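Long-range contacts in ECXA (PDB 4L63), which binds a zinc ion and probably acts as a metallopeptidase, a zinc-dependent enzyme of the metzincin type that cuts peptide bonds: residues A[65-70]-A[157-162]; A[104-109]-A[163-168]; A[150-155]-A[219-224]; A[69-74]-A[224-229]; A[91-96]-A[114-119]. All coordinates share one frame; numbering follows the deposited sequence.

Contact 1 (A[65-70]-A[157-162]); sequences REAFNE and TIKHEI. With ZN (zinc ion), chain G.
A67 turns its CB straight into helix 146-165 and packs where helix 60-70 crosses it. The two axes come within 9.0 Å at an angle of 53°, consistent with the small side chain at the crossing. The apolar part of the contact gathers around it: A67 CB lies 3.6 Å from I158 CG2 and 3.9 Å from I162 CG1, while the aliphatic stem of K159 passes alongside. One turn further up, the two branches of I162 divide the work. CD1 sits over the centre of the F68 ring as a CH-pi contact, 4.1 Å from the centroid and 9° off the normal, and CG2 touches F68 CE2 at 3.8 Å.

The charged part lies on the side facing the 224-226 loop. K159 is extended beyond CG, which carries its ammonium up to E70, whose own chain is kinked at chi2 (-92°). K159 NZ and E70 OE1 form a salt bridge, though the modelled 2.4 Å is implausibly short and its exact length doubtful. E66 OE1 completes the network with a long bridge of 3.7 Å to K159 NZ.

Metal binding occupies another side of helix 146-165. H160 NE2 binds the zinc ion at 2.1 Å, and E161 OE2 accepts from the metal-bound water. This is the zincin HExxH active-site helix, backed here by helix 60-70.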
# COMPACT_ATOMS: atom_id res chain seq x y z
N ARG A 65 15.18 28.56 -13.64
CA ARG A 65 13.79 29.02 -13.54
C ARG A 65 12.82 27.88 -13.77
O ARG A 65 11.98 27.57 -12.92
CB ARG A 65 13.52 30.14 -14.56
CG ARG A 65 12.32 31.02 -14.23
CD ARG A 65 12.66 32.49 -14.34
NE ARG A 65 12.61 33.00 -15.71
CZ ARG A 65 13.67 33.42 -16.39
NH1 ARG A 65 14.87 33.39 -15.84
NH2 ARG A 65 13.53 33.88 -17.63
N GLU A 66 12.93 27.25 -14.93
CA GLU A 66 11.98 26.24 -15.37
C GLU A 66 12.07 24.97 -14.52
O GLU A 66 11.06 24.37 -14.18
CB GLU A 66 12.21 25.90 -16.85
CG GLU A 66 11.06 25.18 -17.53
CD GLU A 66 11.04 23.69 -17.23
OE1 GLU A 66 12.11 23.12 -16.91
OE2 GLU A 66 9.95 23.08 -17.33
N ALA A 67 13.30 24.59 -14.17
CA ALA A 67 13.56 23.38 -13.41
C ALA A 67 12.95 23.46 -12.02
O ALA A 67 12.46 22.46 -11.50
CB ALA A 67 15.05 23.11 -13.32
N PHE A 68 13.05 24.63 -11.43
CA PHE A 68 12.51 24.91 -10.11
C PHE A 68 11.00 24.81 -10.08
O PHE A 68 10.41 24.43 -9.11
CB PHE A 68 12.95 26.28 -9.65
CG PHE A 68 14.03 26.24 -8.62
CD1 PHE A 68 15.17 27.01 -8.77
CD2 PHE A 68 13.91 25.45 -7.51
CE1 PHE A 68 16.16 26.98 -7.84
CE2 PHE A 68 14.90 25.41 -6.57
CZ PHE A 68 16.03 26.18 -6.73
N ASN A 69 10.40 25.23 -11.16
CA ASN A 69 8.96 25.18 -11.34
C ASN A 69 8.48 23.74 -11.50
O ASN A 69 7.34 23.42 -11.17
CB ASN A 69 8.52 25.99 -12.54
CG ASN A 69 7.03 26.16 -12.61
OD1 ASN A 69 6.44 26.95 -11.87
ND2 ASN A 69 6.39 25.38 -13.48
N GLU A 70 9.36 22.89 -12.03
CA GLU A 70 9.10 21.46 -12.14
C GLU A 70 8.88 20.85 -10.77
O GLU A 70 8.13 19.89 -10.62
CB GLU A 70 10.28 20.75 -12.81
CG GLU A 70 10.51 21.10 -14.26
CD GLU A 70 9.77 20.17 -15.19
OE1 GLU A 70 10.30 19.07 -15.46
OE2 GLU A 70 8.68 20.54 -15.66
N THR A 157 19.70 17.35 -16.37
CA THR A 157 20.83 17.57 -15.47
C THR A 157 20.52 18.61 -14.40
O THR A 157 20.79 18.39 -13.22
CB THR A 157 22.10 18.01 -16.24
OG1 THR A 157 22.46 17.00 -17.19
CG2 THR A 157 23.25 18.24 -15.29
N ILE A 158 19.93 19.73 -14.82
CA ILE A 158 19.58 20.80 -13.89
C ILE A 158 18.46 20.37 -12.93
O ILE A 158 18.59 20.55 -11.72
CB ILE A 158 19.17 22.08 -14.65
CG1 ILE A 158 20.39 22.66 -15.36
CG2 ILE A 158 18.58 23.09 -13.70
CD1 ILE A 158 20.17 24.04 -15.96
N LYS A 159 17.39 19.79 -13.45
CA LYS A 159 16.31 19.27 -12.61
C LYS A 159 16.81 18.24 -11.60
O LYS A 159 16.41 18.25 -10.43
CB LYS A 159 15.21 18.65 -13.48
CG LYS A 159 14.47 19.66 -14.33
CD LYS A 159 13.58 18.97 -15.34
CE LYS A 159 13.16 19.95 -16.42
NZ LYS A 159 12.00 19.43 -17.17
N HIS A 160 17.68 17.34 -12.05
CA HIS A 160 18.31 16.35 -11.19
C HIS A 160 19.11 17.03 -10.07
O HIS A 160 18.99 16.66 -8.90
CB HIS A 160 19.21 15.43 -12.02
CG HIS A 160 19.99 14.43 -11.22
ND1 HIS A 160 19.51 13.18 -10.90
CD2 HIS A 160 21.23 14.51 -10.67
CE1 HIS A 160 20.42 12.52 -10.20
NE2 HIS A 160 21.47 13.31 -10.05
N GLU A 161 19.91 18.04 -10.42
CA GLU A 161 20.70 18.74 -9.42
C GLU A 161 19.82 19.53 -8.43
O GLU A 161 20.15 19.63 -7.25
CB GLU A 161 21.71 19.67 -10.10
CG GLU A 161 22.80 18.95 -10.91
CD GLU A 161 23.44 17.78 -10.17
OE1 GLU A 161 23.84 17.95 -9.00
OE2 GLU A 161 23.55 16.68 -10.76
N ILE A 162 18.70 20.07 -8.91
CA ILE A 162 17.69 20.69 -8.04
C ILE A 162 17.20 19.70 -6.97
O ILE A 162 16.99 20.07 -5.81
CB ILE A 162 16.44 21.18 -8.82
CG1 ILE A 162 16.82 22.10 -9.98
CG2 ILE A 162 15.48 21.90 -7.89
CD1 ILE A 162 17.35 23.43 -9.58
ZN ZN G . 23.06 13.10 -8.67
O HOH W 1 24.79 14.64 -9.60

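Contact 2 (A[104-109]-A[163-168]); sequences GSTIFD and GHILGL. With ZN (zinc ion), chain G.
T106, on an edge strand of the sheet, is the first residue along 104-109 to meet the end of the zinc-binding helix. Its CG2, anti to the backbone N, reaches between two side chains, 3.7 Å from H164 CB and 3.6 Å from I165 CD1. The OG1 branch serves the surroundings instead, hydrogen-bonded to E161 OE1 and to T116 OG1. F108 makes the next contact. A chi1 of -176° swings its ring under the last helical turn. I165 O, which also takes Y29 OH, lies at the ring edge, near its plane, 3.4 Å from F108 CE1; H164 O is 3.4 Å from F108 CD1, and G167 CA is 3.8 Å from F108 CE1.

H164 O is also an acceptor of a Schellman motif. G167, at positive phi, is its C-prime residue, with L168 N bonded to G163 O and G167 N to H164 O. L168 O lies close to the ring plane of H164 and accepts from H164 ND1 at 2.8 Å (N-H...O angle 160°).

H164 is thus gripped at both nitrogens, NE2 on the zinc ion at 2.2 Å and ND1 on the carbonyl. G167 fits the glycine of the HExxHxxGxxH metzincin signature, which lets the chain turn toward the third ligand, H170. Zinc and the carbonyl together hold the ring's rotation, and the carbonyl would probably make the imidazole a stronger zinc ligand.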
# COMPACT_ATOMS: atom_id res chain seq x y z
N GLY A 104 26.97 17.31 -14.30
CA GLY A 104 26.55 18.20 -13.23
C GLY A 104 27.00 17.74 -11.86
O GLY A 104 27.43 16.59 -11.69
N SER A 105 26.88 18.63 -10.88
CA SER A 105 27.34 18.35 -9.52
C SER A 105 26.74 19.34 -8.51
O SER A 105 26.64 20.54 -8.79
CB SER A 105 28.88 18.41 -9.47
OG SER A 105 29.37 18.14 -8.17
N THR A 106 26.36 18.84 -7.34
CA THR A 106 25.76 19.69 -6.30
C THR A 106 26.33 19.39 -4.92
O THR A 106 26.47 18.23 -4.53
CB THR A 106 24.22 19.52 -6.25
OG1 THR A 106 23.64 20.04 -7.45
CG2 THR A 106 23.62 20.24 -5.05
N ILE A 107 26.66 20.45 -4.18
CA ILE A 107 27.03 20.32 -2.77
C ILE A 107 25.88 20.73 -1.86
O ILE A 107 25.51 21.91 -1.81
CB ILE A 107 28.26 21.17 -2.42
CG1 ILE A 107 29.47 20.76 -3.25
CG2 ILE A 107 28.56 21.07 -0.93
CD1 ILE A 107 30.75 21.47 -2.82
N PHE A 108 25.31 19.77 -1.14
CA PHE A 108 24.25 20.07 -0.19
C PHE A 108 24.84 20.56 1.12
O PHE A 108 25.55 19.83 1.80
CB PHE A 108 23.36 18.84 0.06
CG PHE A 108 22.19 19.11 0.97
CD1 PHE A 108 21.07 19.78 0.51
CD2 PHE A 108 22.22 18.70 2.30
CE1 PHE A 108 19.99 20.03 1.35
CE2 PHE A 108 21.14 18.94 3.14
CZ PHE A 108 20.03 19.61 2.66
N ASP A 109 24.53 21.80 1.45
CA ASP A 109 25.09 22.45 2.64
C ASP A 109 23.99 22.82 3.64
O ASP A 109 23.17 23.70 3.37
CB ASP A 109 25.88 23.69 2.24
CG ASP A 109 26.40 24.46 3.43
OD1 ASP A 109 26.66 23.83 4.48
OD2 ASP A 109 26.55 25.69 3.32
N GLY A 163 17.00 18.46 -7.37
CA GLY A 163 16.63 17.41 -6.43
C GLY A 163 17.61 17.35 -5.27
O GLY A 163 17.20 17.25 -4.11
N HIS A 164 18.90 17.46 -5.58
CA HIS A 164 19.96 17.44 -4.58
C HIS A 164 19.91 18.69 -3.69
O HIS A 164 20.10 18.60 -2.48
CB HIS A 164 21.33 17.33 -5.25
CG HIS A 164 21.63 15.97 -5.81
ND1 HIS A 164 21.31 14.81 -5.13
CD2 HIS A 164 22.21 15.59 -6.97
CE1 HIS A 164 21.69 13.77 -5.85
NE2 HIS A 164 22.24 14.21 -6.97
N ILE A 165 19.67 19.84 -4.31
CA ILE A 165 19.49 21.09 -3.56
C ILE A 165 18.39 20.91 -2.52
O ILE A 165 18.51 21.37 -1.38
CB ILE A 165 19.13 22.28 -4.48
CG1 ILE A 165 20.31 22.63 -5.39
CG2 ILE A 165 18.74 23.50 -3.66
CD1 ILE A 165 21.51 23.12 -4.63
N LEU A 166 17.34 20.19 -2.92
CA LEU A 166 16.15 20.01 -2.09
C LEU A 166 16.27 18.84 -1.12
O LEU A 166 15.28 18.46 -0.50
CB LEU A 166 14.92 19.81 -2.98
CG LEU A 166 14.58 21.00 -3.88
CD1 LEU A 166 13.42 20.68 -4.82
CD2 LEU A 166 14.28 22.25 -3.04
N GLY A 167 17.46 18.26 -0.98
CA GLY A 167 17.70 17.28 0.06
C GLY A 167 17.55 15.83 -0.36
O GLY A 167 17.58 14.92 0.49
N LEU A 168 17.40 15.59 -1.66
CA LEU A 168 17.32 14.21 -2.14
C LEU A 168 18.68 13.68 -2.56
O LEU A 168 19.57 14.44 -2.96
CB LEU A 168 16.34 14.10 -3.31
CG LEU A 168 14.91 14.52 -2.98
CD1 LEU A 168 13.99 14.25 -4.16
CD2 LEU A 168 14.41 13.81 -1.72
ZN ZN G . 23.06 13.10 -8.67
O HOH W 1 24.79 14.64 -9.60

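Contact 3 (A[150-155]-A[219-224]); sequences IKLKLR and VTETDI
E221 and L152 slide past each other in opposite directions, the glutamate reaching in toward the helix. Beyond CG the E221 chain is extended (chi2 -165°), and its CG rests 3.7 Å from L152 CD1 on the way. R155 meets the glutamate at about a right angle: its chain runs straight from CG to NE, and NE donates to E221 OE1 at 3.2 Å. The carboxylate and guanidinium planes are 67° apart. The N-H points well off the oxygen (123°), which makes the hydrogen bond in this salt bridge weak. The other carboxylate oxygen, E221 OE2, comes within 3.0 Å of L152 N, but at too poor an angle to be bonded to it.

The segment 219-224 is part of the connection between helices 207-215 and 228-239, and here it lies against the first half of the long helix 146-165, the one that carries zinc ligands of this zincin further along. R155 also has a cation-pi partner on helix 60-70, Y63.

Next to the charged pair the contact turns apolar. I224 crosses L152 obliquely, CG2 lying 3.8 Å from L152 CD1, while its CD1 approaches R155 CB at 4.0 Å. L152 CD1 thus touches both the glutamate stem and the isoleucine. V219 O, 4.4 Å from L152 CD2, is buried beside that leucine without a hydrogen-bonding partner in the model.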
# COMPACT_ATOMS: atom_id res chain seq x y z
N ILE A 150 20.81 18.04 -26.63
CA ILE A 150 21.71 18.69 -25.68
C ILE A 150 20.92 19.56 -24.69
O ILE A 150 21.29 19.65 -23.51
CB ILE A 150 22.79 19.52 -26.41
CG1 ILE A 150 23.73 18.60 -27.20
CG2 ILE A 150 23.61 20.34 -25.43
CD1 ILE A 150 24.67 19.34 -28.13
N LYS A 151 19.84 20.18 -25.16
CA LYS A 151 18.95 20.92 -24.26
C LYS A 151 18.19 19.97 -23.33
O LYS A 151 17.99 20.27 -22.16
CB LYS A 151 17.95 21.78 -25.05
CG LYS A 151 18.48 22.37 -26.34
CD LYS A 151 17.36 22.75 -27.30
CE LYS A 151 17.23 24.24 -27.49
NZ LYS A 151 16.57 24.54 -28.80
N LEU A 152 17.78 18.83 -23.88
CA LEU A 152 17.10 17.80 -23.09
C LEU A 152 18.00 17.36 -21.94
O LEU A 152 17.57 17.33 -20.78
CB LEU A 152 16.74 16.60 -23.97
CG LEU A 152 16.17 15.37 -23.27
CD1 LEU A 152 14.91 15.72 -22.50
CD2 LEU A 152 15.90 14.24 -24.26
N LYS A 153 19.24 17.03 -22.28
CA LYS A 153 20.23 16.60 -21.30
C LYS A 153 20.50 17.68 -20.26
O LYS A 153 20.74 17.39 -19.09
CB LYS A 153 21.53 16.20 -22.00
CG LYS A 153 22.12 14.87 -21.55
CD LYS A 153 21.34 13.70 -22.14
CE LYS A 153 21.97 12.37 -21.75
NZ LYS A 153 22.39 12.34 -20.32
N LEU A 154 20.46 18.94 -20.69
CA LEU A 154 20.73 20.05 -19.78
C LEU A 154 19.60 20.24 -18.76
O LEU A 154 19.87 20.41 -17.57
CB LEU A 154 20.94 21.35 -20.55
CG LEU A 154 21.82 22.35 -19.80
CD1 LEU A 154 23.29 22.03 -20.01
CD2 LEU A 154 21.51 23.79 -20.21
N ARG A 155 18.35 20.20 -19.21
CA ARG A 155 17.22 20.33 -18.30
C ARG A 155 17.19 19.19 -17.30
O ARG A 155 17.04 19.42 -16.10
CB ARG A 155 15.89 20.38 -19.07
CG ARG A 155 15.72 21.61 -19.93
CD ARG A 155 14.35 21.63 -20.58
NE ARG A 155 14.21 22.80 -21.46
CZ ARG A 155 13.87 24.01 -21.04
NH1 ARG A 155 13.76 25.01 -21.91
NH2 ARG A 155 13.63 24.24 -19.75
N VAL A 219 10.94 9.74 -25.95
CA VAL A 219 10.76 10.73 -24.90
C VAL A 219 11.16 12.14 -25.32
O VAL A 219 12.23 12.35 -25.88
CB VAL A 219 11.57 10.35 -23.64
CG1 VAL A 219 11.77 11.54 -22.73
CG2 VAL A 219 10.89 9.22 -22.90
N THR A 220 10.28 13.11 -25.06
CA THR A 220 10.60 14.52 -25.26
C THR A 220 10.70 15.23 -23.91
O THR A 220 10.73 14.58 -22.86
CB THR A 220 9.56 15.23 -26.15
OG1 THR A 220 8.27 15.15 -25.54
CG2 THR A 220 9.52 14.59 -27.52
N GLU A 221 10.74 16.56 -23.93
CA GLU A 221 11.03 17.33 -22.73
C GLU A 221 9.78 17.61 -21.89
O GLU A 221 9.88 17.93 -20.70
CB GLU A 221 11.71 18.65 -23.10
CG GLU A 221 12.90 18.48 -24.04
CD GLU A 221 13.77 19.71 -24.11
OE1 GLU A 221 13.28 20.81 -23.79
OE2 GLU A 221 14.95 19.59 -24.52
N THR A 222 8.61 17.48 -22.50
CA THR A 222 7.35 17.62 -21.77
C THR A 222 7.11 16.37 -20.91
O THR A 222 6.23 16.35 -20.05
CB THR A 222 6.16 17.84 -22.72
OG1 THR A 222 4.93 17.72 -21.99
CG2 THR A 222 6.17 16.83 -23.85
N ASP A 223 7.92 15.34 -21.14
CA ASP A 223 7.81 14.08 -20.40
C ASP A 223 8.66 14.06 -19.13
O ASP A 223 8.24 13.53 -18.11
CB ASP A 223 8.21 12.91 -21.30
CG ASP A 223 7.16 12.58 -22.33
OD1 ASP A 223 5.96 12.82 -22.06
OD2 ASP A 223 7.52 12.08 -23.42
N ILE A 224 9.86 14.63 -19.21
CA ILE A 224 10.79 14.58 -18.08
C ILE A 224 10.30 15.42 -16.91
O ILE A 224 9.42 16.27 -17.05
CB ILE A 224 12.20 15.07 -18.48
CG1 ILE A 224 12.20 16.58 -18.71
CG2 ILE A 224 12.69 14.32 -19.71
CD1 ILE A 224 13.57 17.15 -19.03

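Contact 4 (A[69-74]-A[224-229]); sequences NEWAPS and IGPSRN
A proline-on-tryptophan CH-pi contact joins W71 of segment 69-74 to P226 in the approach to helix 228-239, just behind the active-site helix of the zincin fold. The pyrrolidine lies over one face of the indole. P226 CG stands 3.6 Å from the centroid of the W71 five-membered ring, 17° off its normal, and 3.5 Å from W71 CD2; P226 CB drifts over the six-membered ring, 3.7 Å from W71 CZ3. The indole is held from its rim as well, since NE1 donates to K159 O of helix 146-165. That bond and the proline together would limit rotation of the indole.

E70 flanks the same proline. Its carbonyl O approaches P226 CG at 3.4 Å and its CB approaches P226 CD at 3.8 Å. The carboxylate, whose main partner is K159, ends against the backbone: E70 OE1 is 3.3 Å from G225 CA and equally close to I224 O, two acceptors that cannot bond each other. G225, packed by its CA against that carboxylate oxygen, has backbone angles that suit glycine. S227 is then the N-cap of helix 228-239.

After W71 the chain passes into the 3-10 turn 72-74, where W71 O takes two donors of S74, the backbone N and the hydroxyl OG, the latter at 2.7 Å.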
# COMPACT_ATOMS: atom_id res chain seq x y z
N ASN A 69 10.40 25.23 -11.16
CA ASN A 69 8.96 25.18 -11.34
C ASN A 69 8.48 23.74 -11.50
O ASN A 69 7.34 23.42 -11.17
CB ASN A 69 8.52 25.99 -12.54
CG ASN A 69 7.03 26.16 -12.61
OD1 ASN A 69 6.44 26.95 -11.87
ND2 ASN A 69 6.39 25.38 -13.48
N GLU A 70 9.36 22.89 -12.03
CA GLU A 70 9.10 21.46 -12.14
C GLU A 70 8.88 20.85 -10.77
O GLU A 70 8.13 19.89 -10.62
CB GLU A 70 10.28 20.75 -12.81
CG GLU A 70 10.51 21.10 -14.26
CD GLU A 70 9.77 20.17 -15.19
OE1 GLU A 70 10.30 19.07 -15.46
OE2 GLU A 70 8.68 20.54 -15.66
N TRP A 71 9.56 21.41 -9.77
CA TRP A 71 9.54 20.87 -8.42
C TRP A 71 8.51 21.59 -7.55
O TRP A 71 8.27 21.19 -6.41
CB TRP A 71 10.94 20.98 -7.79
CG TRP A 71 11.95 20.03 -8.35
CD1 TRP A 71 12.83 20.27 -9.36
CD2 TRP A 71 12.18 18.68 -7.93
NE1 TRP A 71 13.60 19.15 -9.60
CE2 TRP A 71 13.22 18.16 -8.73
CE3 TRP A 71 11.60 17.85 -6.96
CZ2 TRP A 71 13.70 16.86 -8.59
CZ3 TRP A 71 12.08 16.55 -6.82
CH2 TRP A 71 13.11 16.07 -7.63
N ALA A 72 7.90 22.63 -8.11
CA ALA A 72 6.90 23.43 -7.40
C ALA A 72 5.72 22.65 -6.80
O ALA A 72 5.20 23.05 -5.75
CB ALA A 72 6.36 24.52 -8.34
N PRO A 73 5.27 21.54 -7.44
CA PRO A 73 4.22 20.73 -6.79
C PRO A 73 4.57 20.23 -5.38
O PRO A 73 3.66 19.81 -4.65
CB PRO A 73 4.07 19.55 -7.75
CG PRO A 73 4.37 20.12 -9.08
CD PRO A 73 5.45 21.14 -8.85
N SER A 74 5.84 20.26 -5.00
CA SER A 74 6.24 19.87 -3.65
C SER A 74 5.88 20.93 -2.61
O SER A 74 5.89 20.65 -1.41
CB SER A 74 7.75 19.59 -3.61
OG SER A 74 8.46 20.80 -3.72
N ILE A 224 9.86 14.63 -19.21
CA ILE A 224 10.79 14.58 -18.08
C ILE A 224 10.30 15.42 -16.91
O ILE A 224 9.42 16.27 -17.05
CB ILE A 224 12.20 15.07 -18.48
CG1 ILE A 224 12.20 16.58 -18.71
CG2 ILE A 224 12.69 14.32 -19.71
CD1 ILE A 224 13.57 17.15 -19.03
N GLY A 225 10.87 15.16 -15.73
CA GLY A 225 10.53 15.90 -14.54
C GLY A 225 10.48 15.01 -13.31
O GLY A 225 10.58 13.79 -13.43
N PRO A 226 10.31 15.62 -12.13
CA PRO A 226 10.20 14.88 -10.87
C PRO A 226 9.02 13.91 -10.92
O PRO A 226 7.97 14.29 -11.41
CB PRO A 226 9.94 15.98 -9.83
CG PRO A 226 10.29 17.27 -10.50
CD PRO A 226 10.04 17.06 -11.96
N SER A 227 9.20 12.69 -10.44
CA SER A 227 8.09 11.75 -10.38
C SER A 227 7.16 12.07 -9.22
O SER A 227 7.47 12.95 -8.42
CB SER A 227 8.61 10.32 -10.23
OG SER A 227 9.19 10.16 -8.95
N ARG A 228 6.04 11.36 -9.13
CA ARG A 228 5.15 11.52 -7.98
C ARG A 228 5.92 11.32 -6.67
O ARG A 228 5.81 12.13 -5.76
CB ARG A 228 3.98 10.53 -8.02
CG ARG A 228 3.03 10.72 -6.84
CD ARG A 228 2.60 9.39 -6.24
NE ARG A 228 1.75 9.55 -5.07
CZ ARG A 228 2.14 9.32 -3.82
NH1 ARG A 228 3.39 8.90 -3.58
NH2 ARG A 228 1.30 9.48 -2.81
N ASN A 229 6.71 10.26 -6.59
CA ASN A 229 7.44 9.99 -5.36
C ASN A 229 8.55 11.02 -5.11
O ASN A 229 8.83 11.35 -3.95
CB ASN A 229 8.03 8.57 -5.36
CG ASN A 229 6.95 7.51 -5.18
OD1 ASN A 229 5.77 7.84 -5.06
ND2 ASN A 229 7.35 6.25 -5.13

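Contact 5 (A[91-96]-A[114-119]); sequences VSFSTT and SRTRID
The F93 ring and the T116 side chain lie side by side, pointing the same way from neighbouring strands, with T116 CG2 set obliquely to the ring, 3.8 Å from F93 CD2. Both belong to the face turned toward the helices: F93 packs on I162 and on V64, T116 on I165. The T116 hydroxyl turns to T106. The second flat group, the R117 guanidinium, is on the reverse face, where it meets T96 OG1 at its edge and near its plane; R117 NH2 donates there at 3.2 Å. T96 OG1 in turn donates to D119 OD2 at 3.1 Å, reaching that oxygen on its anti side and out of the carboxylate plane. R117 and T96 cross at about a right angle. One hydroxyl thus links arginine and aspartate.

Strands 91-96 and 115-119 run parallel in the mixed sheet of the zincin fold, and strand 104-107, between them in sequence, pairs antiparallel with the outer side of 115-119 as the edge strand. The ladder starts with S92 N to S114 O (2.8 Å), returns with T116 N to S92 O (2.7 Å), and goes on through S94 N to T116 O and I118 N to S94 O (2.8 Å), ending with T96 N on I118 O. D119 closes the strand and opens the next helix as its N-cap, its OD1 accepting from S122 N.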
# COMPACT_ATOMS: atom_id res chain seq x y z
N VAL A 91 21.70 29.69 -1.92
CA VAL A 91 21.90 28.68 -2.96
C VAL A 91 22.59 29.29 -4.18
O VAL A 91 22.19 30.35 -4.67
CB VAL A 91 20.56 28.04 -3.38
CG1 VAL A 91 20.77 27.10 -4.56
CG2 VAL A 91 19.93 27.32 -2.21
N SER A 92 23.64 28.63 -4.65
CA SER A 92 24.44 29.16 -5.75
C SER A 92 24.46 28.25 -6.96
O SER A 92 24.75 27.05 -6.86
CB SER A 92 25.88 29.39 -5.27
OG SER A 92 25.89 30.01 -4.00
N PHE A 93 24.13 28.81 -8.12
CA PHE A 93 24.27 28.10 -9.39
C PHE A 93 25.48 28.67 -10.12
O PHE A 93 25.80 29.84 -9.98
CB PHE A 93 23.01 28.23 -10.24
CG PHE A 93 21.85 27.42 -9.72
CD1 PHE A 93 21.06 27.90 -8.68
CD2 PHE A 93 21.55 26.19 -10.27
CE1 PHE A 93 19.99 27.15 -8.20
CE2 PHE A 93 20.48 25.43 -9.80
CZ PHE A 93 19.71 25.92 -8.76
N SER A 94 26.17 27.83 -10.89
CA SER A 94 27.35 28.27 -11.64
C SER A 94 27.78 27.26 -12.69
O SER A 94 27.28 26.13 -12.74
CB SER A 94 28.52 28.55 -10.69
OG SER A 94 28.88 27.38 -9.98
N THR A 95 28.71 27.69 -13.54
CA THR A 95 29.29 26.82 -14.55
C THR A 95 30.76 26.59 -14.24
O THR A 95 31.41 27.44 -13.62
CB THR A 95 29.15 27.42 -15.96
OG1 THR A 95 29.77 28.72 -15.99
CG2 THR A 95 27.69 27.56 -16.35
N THR A 96 31.28 25.45 -14.66
CA THR A 96 32.69 25.12 -14.45
C THR A 96 33.30 24.50 -15.70
O THR A 96 32.59 24.15 -16.64
CB THR A 96 32.88 24.15 -13.27
OG1 THR A 96 32.13 22.95 -13.51
CG2 THR A 96 32.42 24.77 -11.96
N SER A 114 24.17 25.89 -0.33
CA SER A 114 24.25 24.77 -1.26
C SER A 114 24.64 25.27 -2.64
O SER A 114 24.13 26.30 -3.10
CB SER A 114 22.92 24.01 -1.31
OG SER A 114 22.71 23.30 -0.11
N ARG A 115 25.55 24.57 -3.30
CA ARG A 115 26.05 25.01 -4.59
C ARG A 115 25.84 23.97 -5.68
O ARG A 115 26.16 22.79 -5.51
CB ARG A 115 27.54 25.37 -4.49
CG ARG A 115 28.02 25.68 -3.07
CD ARG A 115 29.51 26.00 -3.05
NE ARG A 115 30.32 24.87 -3.51
CZ ARG A 115 31.54 24.99 -4.03
NH1 ARG A 115 32.21 23.91 -4.42
NH2 ARG A 115 32.10 26.18 -4.15
N THR A 116 25.29 24.42 -6.80
CA THR A 116 25.13 23.57 -7.97
C THR A 116 26.01 24.07 -9.11
O THR A 116 25.96 25.24 -9.47
CB THR A 116 23.67 23.51 -8.44
OG1 THR A 116 22.93 22.64 -7.57
CG2 THR A 116 23.59 22.97 -9.86
N ARG A 117 26.81 23.17 -9.68
CA ARG A 117 27.63 23.54 -10.82
C ARG A 117 27.28 22.71 -12.06
O ARG A 117 27.01 21.51 -11.97
CB ARG A 117 29.12 23.39 -10.48
CG ARG A 117 29.56 21.97 -10.20
CD ARG A 117 31.03 21.90 -9.83
NE ARG A 117 31.45 20.52 -9.64
CZ ARG A 117 31.89 19.74 -10.63
NH1 ARG A 117 32.25 18.49 -10.38
NH2 ARG A 117 31.96 20.21 -11.87
N ILE A 118 27.25 23.38 -13.21
CA ILE A 118 27.06 22.72 -14.49
C ILE A 118 28.35 22.84 -15.29
O ILE A 118 28.69 23.92 -15.78
CB ILE A 118 25.90 23.33 -15.31
CG1 ILE A 118 24.56 23.09 -14.61
CG2 ILE A 118 25.88 22.77 -16.73
CD1 ILE A 118 24.17 21.64 -14.52
N ASP A 119 29.08 21.74 -15.39
CA ASP A 119 30.33 21.73 -16.15
C ASP A 119 30.03 21.98 -17.62
O ASP A 119 29.11 21.39 -18.18
CB ASP A 119 31.07 20.41 -15.97
CG ASP A 119 32.54 20.53 -16.32
OD1 ASP A 119 32.89 20.29 -17.50
OD2 ASP A 119 33.34 20.85 -15.42

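Contacts 1, 2 and 3 all use helix 146-165, met in turn by helix 60-70, strand 104-107 and the 219-224 loop; contacts 1 and 2 lie about 11 Å apart between centres and both touch the zinc ion. Contact 5 is a parallel strand pair of the sheet, nested within the loop closed by contact 1, and it adjoins contact 2 through the neighbouring strands 115-119 and 104-107. Contacts 1 and 4 share N69 and E70, contacts 3 and 4 share I224, so helix 60-70 and the approach to helix 228-239 back the metal helix together. The sheet and these supports pack against several sides of the helix that carries two zinc ligands.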